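Local coordinates for protein ammonium transporter (Kuenenia stuttgartiensis, PDB 6EU6) that probably senses ammonium at the membrane as an ammonium-transporter-family protein and passes the signal to a linked histidine kinase, at residues V185-I189 with D190-P194. Residues are numbered along the deposited sequence; the frame is centred on the assembly and turned at random.
Sequences VGPRI and DKYNP. With ZDM (nonyl 4-O-alpha-D-glucopyranosyl-beta-D-glucopyranoside), chain D.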
# COMPACT_ATOMS: atom_id res chain seq x y z
N VAL A 185 -25.05 22.55 -2.49
CA VAL A 185 -25.05 22.02 -3.88
C VAL A 185 -26.45 21.44 -4.27
O VAL A 185 -26.92 21.53 -5.41
CB VAL A 185 -23.94 20.95 -4.01
CG1 VAL A 185 -24.10 20.17 -5.29
CG2 VAL A 185 -22.57 21.58 -3.92
N GLY A 186 -27.07 20.78 -3.31
CA GLY A 186 -28.35 20.16 -3.49
C GLY A 186 -28.19 18.72 -3.90
O GLY A 186 -27.10 18.29 -4.27
N PRO A 187 -29.29 17.99 -3.91
CA PRO A 187 -29.20 16.56 -4.27
C PRO A 187 -28.94 16.28 -5.71
O PRO A 187 -29.11 17.12 -6.60
CB PRO A 187 -30.59 15.99 -3.89
CG PRO A 187 -31.33 17.15 -3.22
CD PRO A 187 -30.67 18.42 -3.65
N ARG A 188 -28.49 15.07 -5.96
CA ARG A 188 -28.34 14.66 -7.34
C ARG A 188 -29.75 14.67 -7.98
O ARG A 188 -30.77 14.35 -7.32
CB ARG A 188 -27.68 13.26 -7.41
CG ARG A 188 -26.20 13.23 -6.98
CD ARG A 188 -25.65 11.83 -6.91
NE ARG A 188 -26.17 11.19 -5.68
CZ ARG A 188 -25.85 9.97 -5.26
NH1 ARG A 188 -24.93 9.23 -5.89
NH2 ARG A 188 -26.35 9.56 -4.14
N ILE A 189 -29.81 15.04 -9.24
CA ILE A 189 -31.06 15.07 -9.96
C ILE A 189 -31.96 13.87 -9.80
O ILE A 189 -33.16 14.02 -9.58
CB ILE A 189 -30.91 15.33 -11.48
CG1 ILE A 189 -30.15 14.21 -12.14
CG2 ILE A 189 -30.36 16.72 -11.70
CD1 ILE A 189 -29.69 14.48 -13.54
N ASP A 190 -31.50 12.66 -9.94
CA ASP A 190 -32.57 11.60 -9.78
C ASP A 190 -32.53 10.95 -8.42
O ASP A 190 -32.87 9.79 -8.30
CB ASP A 190 -32.32 10.54 -10.84
CG ASP A 190 -30.81 10.31 -11.05
OD1 ASP A 190 -30.00 10.88 -10.22
OD2 ASP A 190 -30.46 9.67 -12.08
N LYS A 191 -32.09 11.66 -7.37
CA LYS A 191 -31.95 10.97 -6.09
C LYS A 191 -33.32 10.68 -5.45
O LYS A 191 -33.55 9.60 -4.88
CB LYS A 191 -31.09 11.83 -5.13
CG LYS A 191 -31.02 11.29 -3.69
CD LYS A 191 -30.44 9.88 -3.65
CE LYS A 191 -30.48 9.33 -2.24
NZ LYS A 191 -29.91 7.96 -2.15
N TYR A 192 -34.18 11.71 -5.45
CA TYR A 192 -35.46 11.58 -4.74
C TYR A 192 -36.62 11.55 -5.69
O TYR A 192 -36.61 12.28 -6.65
CB TYR A 192 -35.62 12.74 -3.80
CG TYR A 192 -34.53 12.75 -2.74
CD1 TYR A 192 -34.43 11.71 -1.82
CD2 TYR A 192 -33.57 13.76 -2.70
CE1 TYR A 192 -33.41 11.68 -0.85
CE2 TYR A 192 -32.56 13.76 -1.71
CZ TYR A 192 -32.50 12.70 -0.77
OH TYR A 192 -31.56 12.60 0.24
N ASN A 193 -37.60 10.71 -5.45
CA ASN A 193 -38.78 10.71 -6.33
C ASN A 193 -39.86 11.74 -5.89
O ASN A 193 -39.81 12.25 -4.78
CB ASN A 193 -39.33 9.31 -6.32
CG ASN A 193 -38.30 8.32 -6.79
OD1 ASN A 193 -37.70 8.54 -7.83
ND2 ASN A 193 -38.06 7.29 -6.04
N PRO A 194 -40.86 11.98 -6.74
CA PRO A 194 -41.94 12.92 -6.41
C PRO A 194 -42.69 12.53 -5.14
O PRO A 194 -43.19 13.43 -4.44
CB PRO A 194 -42.84 12.84 -7.63
CG PRO A 194 -41.93 12.38 -8.74
CD PRO A 194 -41.11 11.34 -8.05
C1 ZDM D . -34.70 19.91 3.32
O1 ZDM D . -36.19 18.02 -2.01
C2 ZDM D . -35.69 19.24 2.35
O2 ZDM D . -38.39 15.02 -2.07
C3 ZDM D . -35.26 18.93 0.88
O3 ZDM D . -38.79 18.99 0.55
C4 ZDM D . -33.79 19.27 0.62
O4 ZDM D . -39.48 16.35 -0.02
C5 ZDM D . -38.33 18.47 -0.70
O5 ZDM D . -33.49 20.49 1.27
C6 ZDM D . -33.45 20.59 2.68
O6 ZDM D . -35.12 16.86 -4.29
C7 ZDM D . -38.34 16.94 -0.65
O7 ZDM D . -36.11 19.60 -0.08
C8 ZDM D . -38.14 16.44 -2.06
C9 ZDM D . -36.70 16.78 -2.49
C10 ZDM D . -36.86 18.73 -0.93
C11 ZDM D . -36.53 16.86 -4.00
O16 ZDM D . -32.07 20.30 3.03
C18 ZDM D . -31.58 19.87 4.30
C19 ZDM D . -31.88 20.83 5.43
C22 ZDM D . -30.73 20.97 6.41
C25 ZDM D . -31.03 20.39 7.78
C28 ZDM D . -29.81 20.32 8.70
C31 ZDM D . -29.61 21.57 9.54
C34 ZDM D . -28.85 21.29 10.82
O49 ZDM D . -34.50 19.02 4.43
O55 ZDM D . -36.82 20.10 2.36
C57 ZDM D . -33.48 19.48 -0.87
O61 ZDM D . -33.69 18.25 -1.56
O HOH W 1 -33.43 14.36 -6.45
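The carbonyl O of Arg188 is gripped twice: by Lys191 N at 3.0 Å, with an N-H...O angle of 158°, and by a water that donates to this O at 2.8 Å. Lys191 N lies well above the carbonyl plane. The water goes on to accept from Tyr192 N at 2.9 Å, so the amide of Lys191 directly, and that of Tyr192 through the water, are linked to one oxygen. The backbone bond closes a type I beta turn, Arg188 to Lys191, in the loop between helices 167-185 and 206-226 of this ammonium-transporter fold. Beyond the turn, Tyr192 swings back with CG anti to its carbonyl carbon (chi1 -62°), which brings CE2 to 3.7 Å from Pro187 CB, while Pro187 CG meets the ring edge in its plane. Lys191 CG sits 3.4 Å above the ring centre, over one face. Pro187 CG also lies 3.1 Å from O61 of the bound maltoside, whose O6 is 3.8 Å from Tyr192 CD2. Replacing Pro187 by alanine would remove CG and CD and would probably open a gap between the tyrosine edge and the sugar. Arg188 NH2 and Lys191 NZ come within 4.4 Å, yet Asp317 forms a salt bridge with Arg188 NH2 and Glu311 with Lys191 NZ.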